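Local coordinates for protein minor fimbrium subunit Mfa5 (Porphyromonas gingivalis ATCC 33277, PDB 6TO1) that serves as an accessory subunit of the minor fimbriae, which mediate biofilm formation and adhesion to host cells and other oral bacteria, at residues 113-118 and 519-524; 450-455 and 467-472. All coordinates share one frame; numbering follows the deposited sequence.

Interaction 1 of 2, residues 113-118 and 519-524; sequences VTLKIT and LIFPRP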
# COMPACT_ATOMS: atom_id res chain seq x y z
N VAL A 113 -8.84 -24.10 5.43
CA VAL A 113 -8.77 -23.29 4.21
C VAL A 113 -8.48 -21.86 4.61
O VAL A 113 -9.21 -21.27 5.41
CB VAL A 113 -10.07 -23.39 3.41
CG1 VAL A 113 -10.04 -22.45 2.21
CG2 VAL A 113 -10.31 -24.84 2.96
N THR A 114 -7.43 -21.28 4.05
CA THR A 114 -7.06 -19.90 4.34
C THR A 114 -7.19 -19.11 3.05
O THR A 114 -6.73 -19.58 2.01
CB THR A 114 -5.64 -19.78 4.87
OG1 THR A 114 -5.56 -20.32 6.20
CG2 THR A 114 -5.23 -18.28 4.92
N LEU A 115 -7.83 -17.94 3.12
CA LEU A 115 -7.81 -16.94 2.07
C LEU A 115 -7.00 -15.76 2.59
O LEU A 115 -7.23 -15.30 3.72
CB LEU A 115 -9.22 -16.48 1.69
CG LEU A 115 -10.00 -17.48 0.83
CD1 LEU A 115 -10.55 -18.55 1.79
CD2 LEU A 115 -11.08 -16.79 0.06
N LYS A 116 -6.06 -15.28 1.78
CA LYS A 116 -5.07 -14.32 2.24
C LYS A 116 -4.95 -13.19 1.22
O LYS A 116 -4.87 -13.44 0.01
CB LYS A 116 -3.73 -14.99 2.44
CG LYS A 116 -2.62 -14.07 2.92
CD LYS A 116 -1.25 -14.76 2.80
CE LYS A 116 -1.01 -15.77 3.91
NZ LYS A 116 0.29 -16.49 3.73
N ILE A 117 -4.92 -11.97 1.73
CA ILE A 117 -4.74 -10.76 0.94
C ILE A 117 -3.45 -10.12 1.44
O ILE A 117 -3.30 -9.88 2.64
CB ILE A 117 -5.92 -9.78 1.11
CG1 ILE A 117 -7.24 -10.44 0.76
CG2 ILE A 117 -5.67 -8.54 0.24
CD1 ILE A 117 -8.47 -9.61 1.25
N THR A 118 -2.53 -9.83 0.52
CA THR A 118 -1.25 -9.23 0.86
C THR A 118 -1.10 -7.91 0.12
O THR A 118 -1.36 -7.83 -1.10
CB THR A 118 -0.08 -10.16 0.50
OG1 THR A 118 -0.22 -11.38 1.22
CG2 THR A 118 1.23 -9.51 0.92
N LEU A 519 -9.73 -9.44 -8.13
CA LEU A 519 -8.70 -10.46 -8.15
C LEU A 519 -9.35 -11.79 -7.80
O LEU A 519 -10.17 -11.86 -6.88
CB LEU A 519 -7.58 -10.16 -7.17
CG LEU A 519 -6.60 -9.03 -7.52
CD1 LEU A 519 -5.73 -8.79 -6.31
CD2 LEU A 519 -5.78 -9.40 -8.72
N ILE A 520 -9.00 -12.83 -8.53
CA ILE A 520 -9.60 -14.15 -8.35
C ILE A 520 -8.62 -15.01 -7.58
O ILE A 520 -7.42 -15.07 -7.91
CB ILE A 520 -9.99 -14.78 -9.69
CG1 ILE A 520 -11.11 -13.95 -10.33
CG2 ILE A 520 -10.46 -16.24 -9.50
CD1 ILE A 520 -11.58 -14.48 -11.66
N PHE A 521 -9.10 -15.67 -6.54
CA PHE A 521 -8.25 -16.52 -5.74
C PHE A 521 -7.95 -17.85 -6.45
O PHE A 521 -8.76 -18.35 -7.22
CB PHE A 521 -8.91 -16.85 -4.40
CG PHE A 521 -8.96 -15.72 -3.42
CD1 PHE A 521 -8.04 -15.63 -2.40
CD2 PHE A 521 -9.93 -14.74 -3.53
CE1 PHE A 521 -8.09 -14.57 -1.47
CE2 PHE A 521 -9.99 -13.69 -2.63
CZ PHE A 521 -9.05 -13.61 -1.61
N PRO A 522 -6.80 -18.45 -6.15
CA PRO A 522 -6.53 -19.82 -6.58
C PRO A 522 -7.52 -20.82 -6.01
O PRO A 522 -8.24 -20.54 -5.04
CB PRO A 522 -5.12 -20.10 -6.04
CG PRO A 522 -4.58 -18.80 -5.56
CD PRO A 522 -5.73 -17.90 -5.29
N ARG A 523 -7.53 -22.01 -6.60
CA ARG A 523 -8.55 -23.03 -6.34
C ARG A 523 -7.91 -24.27 -5.73
O ARG A 523 -7.35 -25.10 -6.47
CB ARG A 523 -9.27 -23.38 -7.63
CG ARG A 523 -10.13 -22.24 -8.22
CD ARG A 523 -11.59 -22.37 -7.82
NE ARG A 523 -12.24 -23.50 -8.49
CZ ARG A 523 -12.71 -23.47 -9.73
NH1 ARG A 523 -12.62 -22.36 -10.44
NH2 ARG A 523 -13.27 -24.55 -10.27
N PRO A 524 -7.99 -24.46 -4.41
CA PRO A 524 -7.46 -25.69 -3.81
C PRO A 524 -8.22 -26.93 -4.28
O PRO A 524 -9.43 -26.90 -4.54
CB PRO A 524 -7.65 -25.46 -2.30
CG PRO A 524 -7.83 -23.97 -2.14
CD PRO A 524 -8.55 -23.55 -3.39

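Interaction 2 of 2, residues 450-455 and 467-472; sequences KKLTWT and ITYRIY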
# COMPACT_ATOMS: atom_id res chain seq x y z
N LYS A 450 -24.12 -21.55 0.59
CA LYS A 450 -22.81 -21.90 1.12
C LYS A 450 -21.79 -20.83 0.75
O LYS A 450 -20.67 -21.13 0.33
CB LYS A 450 -22.37 -23.28 0.64
CG LYS A 450 -23.29 -24.39 1.14
CD LYS A 450 -23.00 -25.70 0.41
CE LYS A 450 -21.64 -26.26 0.81
NZ LYS A 450 -21.36 -27.53 0.11
N LYS A 451 -22.19 -19.58 0.92
CA LYS A 451 -21.40 -18.44 0.47
C LYS A 451 -20.88 -17.69 1.68
O LYS A 451 -21.65 -17.25 2.53
CB LYS A 451 -22.24 -17.52 -0.41
CG LYS A 451 -21.47 -16.31 -0.97
CD LYS A 451 -22.42 -15.31 -1.57
CE LYS A 451 -21.69 -14.15 -2.23
NZ LYS A 451 -22.69 -13.17 -2.73
N LEU A 452 -19.56 -17.54 1.76
CA LEU A 452 -18.94 -16.68 2.76
C LEU A 452 -18.71 -15.32 2.10
O LEU A 452 -18.23 -15.26 0.97
CB LEU A 452 -17.62 -17.27 3.26
CG LEU A 452 -17.73 -18.54 4.10
CD1 LEU A 452 -16.39 -19.26 4.11
CD2 LEU A 452 -18.19 -18.22 5.50
N THR A 453 -19.13 -14.26 2.78
CA THR A 453 -18.85 -12.90 2.35
C THR A 453 -18.04 -12.21 3.44
O THR A 453 -18.53 -12.02 4.56
CB THR A 453 -20.13 -12.14 2.03
OG1 THR A 453 -20.87 -12.86 1.04
CG2 THR A 453 -19.80 -10.75 1.46
N TRP A 454 -16.82 -11.86 3.10
CA TRP A 454 -15.86 -11.29 4.03
C TRP A 454 -15.70 -9.81 3.69
O TRP A 454 -15.24 -9.47 2.60
CB TRP A 454 -14.52 -12.02 3.91
CG TRP A 454 -13.39 -11.43 4.70
CD1 TRP A 454 -13.46 -10.61 5.80
CD2 TRP A 454 -12.00 -11.67 4.46
NE1 TRP A 454 -12.19 -10.32 6.25
CE2 TRP A 454 -11.28 -10.94 5.44
CE3 TRP A 454 -11.30 -12.40 3.50
CZ2 TRP A 454 -9.89 -10.95 5.48
CZ3 TRP A 454 -9.92 -12.43 3.55
CH2 TRP A 454 -9.23 -11.69 4.54
N THR A 455 -16.09 -8.95 4.61
CA THR A 455 -15.91 -7.51 4.48
C THR A 455 -14.60 -7.17 5.17
O THR A 455 -14.47 -7.31 6.39
CB THR A 455 -17.09 -6.76 5.12
OG1 THR A 455 -18.28 -7.07 4.39
CG2 THR A 455 -16.85 -5.26 5.08
N ILE A 467 -8.53 -14.97 6.50
CA ILE A 467 -9.56 -15.74 7.17
C ILE A 467 -9.18 -17.20 7.00
O ILE A 467 -8.60 -17.60 5.98
CB ILE A 467 -10.99 -15.50 6.64
CG1 ILE A 467 -11.14 -15.97 5.21
CG2 ILE A 467 -11.39 -14.03 6.80
CD1 ILE A 467 -12.57 -15.88 4.73
N THR A 468 -9.50 -18.00 8.02
CA THR A 468 -9.26 -19.43 7.99
C THR A 468 -10.47 -20.12 8.60
O THR A 468 -10.97 -19.69 9.65
CB THR A 468 -8.00 -19.81 8.77
OG1 THR A 468 -6.86 -19.17 8.20
CG2 THR A 468 -7.79 -21.32 8.75
N TYR A 469 -10.95 -21.16 7.92
CA TYR A 469 -12.08 -21.97 8.35
C TYR A 469 -11.79 -23.42 8.02
O TYR A 469 -11.07 -23.72 7.07
CB TYR A 469 -13.40 -21.52 7.68
CG TYR A 469 -13.40 -21.51 6.17
CD1 TYR A 469 -13.83 -22.63 5.45
CD2 TYR A 469 -12.99 -20.39 5.43
CE1 TYR A 469 -13.84 -22.64 4.06
CE2 TYR A 469 -13.00 -20.41 4.02
CZ TYR A 469 -13.43 -21.52 3.34
OH TYR A 469 -13.46 -21.56 1.96
N ARG A 470 -12.37 -24.33 8.81
CA ARG A 470 -12.23 -25.76 8.58
C ARG A 470 -13.40 -26.29 7.77
O ARG A 470 -14.56 -25.91 8.01
CB ARG A 470 -12.13 -26.52 9.90
CG ARG A 470 -11.83 -28.00 9.74
CD ARG A 470 -11.28 -28.64 11.02
NE ARG A 470 -9.95 -28.13 11.33
CZ ARG A 470 -9.16 -28.61 12.29
NH1 ARG A 470 -9.56 -29.63 13.04
NH2 ARG A 470 -7.97 -28.07 12.47
N ILE A 471 -13.09 -27.14 6.80
CA ILE A 471 -14.10 -27.84 6.02
C ILE A 471 -13.99 -29.34 6.28
O ILE A 471 -12.90 -29.87 6.51
CB ILE A 471 -14.04 -27.59 4.49
CG1 ILE A 471 -12.70 -28.02 3.92
CG2 ILE A 471 -14.35 -26.14 4.16
CD1 ILE A 471 -12.61 -27.87 2.40
N TYR A 472 -15.12 -30.01 6.19
CA TYR A 472 -15.17 -31.46 6.22
C TYR A 472 -15.75 -31.97 4.90
O TYR A 472 -16.66 -31.35 4.34
CB TYR A 472 -16.08 -31.98 7.34
CG TYR A 472 -15.61 -31.73 8.74
CD1 TYR A 472 -14.38 -32.18 9.17
CD2 TYR A 472 -16.41 -31.04 9.63
CE1 TYR A 472 -13.96 -31.96 10.47
CE2 TYR A 472 -15.99 -30.81 10.94
CZ TYR A 472 -14.77 -31.27 11.35
OH TYR A 472 -14.32 -31.06 12.63

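Interaction 1 of 2, residues 113-118 and 519-524
In the hydrophobic interior of an antiparallel beta sandwich, Phe521, next in the chain to Ile520 of the edge strand 517-520 of one sheet, points against Leu115 and Ile117 of strand 110-119 in the other. The main element is a CH-pi contact: Leu115 CD2 sits over the middle of the Phe521 ring, 3.9 Å from its centroid and only 6° off the ring normal. In both residues CG lies opposite the carbonyl carbon (chi1 -76° for Leu115, -72° for Phe521); the two side chains cross nearly at right angles, and the leucine's CD2 is the branch over the ring face. The main-chain separation is correspondingly wide, with Leu115 CA 7.8 Å from Phe521 CA, and no hydrogen bond spans it.

Corner atom CE1 of the ring also lies close to the strand itself. Leu115 CB is 3.9 Å from Phe521 CE1, and the carbonyl oxygen Lys116 O comes to 3.7 Å of the same carbon, approaching the ring obliquely. Further along the strand, Ile117 CG1 makes a looser oblique approach, 4.4 Å from Phe521 CZ. One aromatic ring therefore spans three consecutive residues. Between its two apolar neighbours, the far end of the Lys116 side chain leads away from the contact, where NZ makes weak polar contacts with Glu464 and Tyr95.

Strand 110-119 lies between strands 90-98 and 463-473 in its sheet, with Lys116 paired through its backbone to Asp93 and Leu115 to Ile467. Val413 of strand 408-417, in the sheet that holds strand 517-520, packs on both Leu115 and Phe521, while Val92 of strand 90-98, in the sheet of Leu115, also touches the phenylalanine.

Interaction 2 of 2, residues 450-455 and 467-472
Ile467 turns CG1 into the position between its backbone N and carbonyl carbon (chi1 65°), which leaves CG2 to press on the indole of Trp454; Trp454 carries CG anti to the backbone N (chi1 174°), and the two side chains pass each other in opposite directions. The methyl CG2 stands over the six-membered ring, 3.4 Å from its centroid and 14° off the normal, a close CH-pi contact. Its nearest ring atoms are those of the fusion bond, with Ile467 CG2 3.4 Å from Trp454 CE2. The isoleucine's other branch stays on the same side of the ring plane, beyond the rim, with Ile467 CD1 3.9 Å from Trp454 CE3.

The second pair repeats the pattern with the roles exchanged between the strands: Leu452 CD1 rests over one face of the Tyr469 ring, displaced toward its rim, 3.6 Å from Tyr469 CE2. These are contacts between the facing sheets of a beta sandwich, with alternate residues of strands 451-455 and 463-473 pointing inward. No hydrogen bond joins the two segments, yet each ring is tethered by its polar atom: Trp454 NE1 bonds to Asn440 O, and Tyr469 OH to the carboxylate of Asp415, whose backbone pairs with Leu452. Strand 451-455 begins at a G1 beta bulge formed by Lys450 and Lys451, and Val443 of the adjoining strand 442-446 packs against both Leu452 and Trp454.

In the fold
The two interactions lie about 11 Å apart, centre to centre, in one beta-sandwich domain, and each ties its two sheets together. Strands 110-119 and 463-473 are neighbours in one sheet, where Val113 pairs with Tyr469 and the hydroxyls of Thr114 and Thr468 are probably hydrogen-bonded, 2.6 Å from OG1 to OG1; strands 451-455 and 517-520 belong to the other. Both segments of interaction 2 fall, in sequence, between those of interaction 1. The same intervening chain holds the sheet of strands 126-133 to 385-387 and the magnesium site of the von Willebrand factor type A domain, so strands 90-98 and 110-119 meet strands from 408-417 onward in one sandwich.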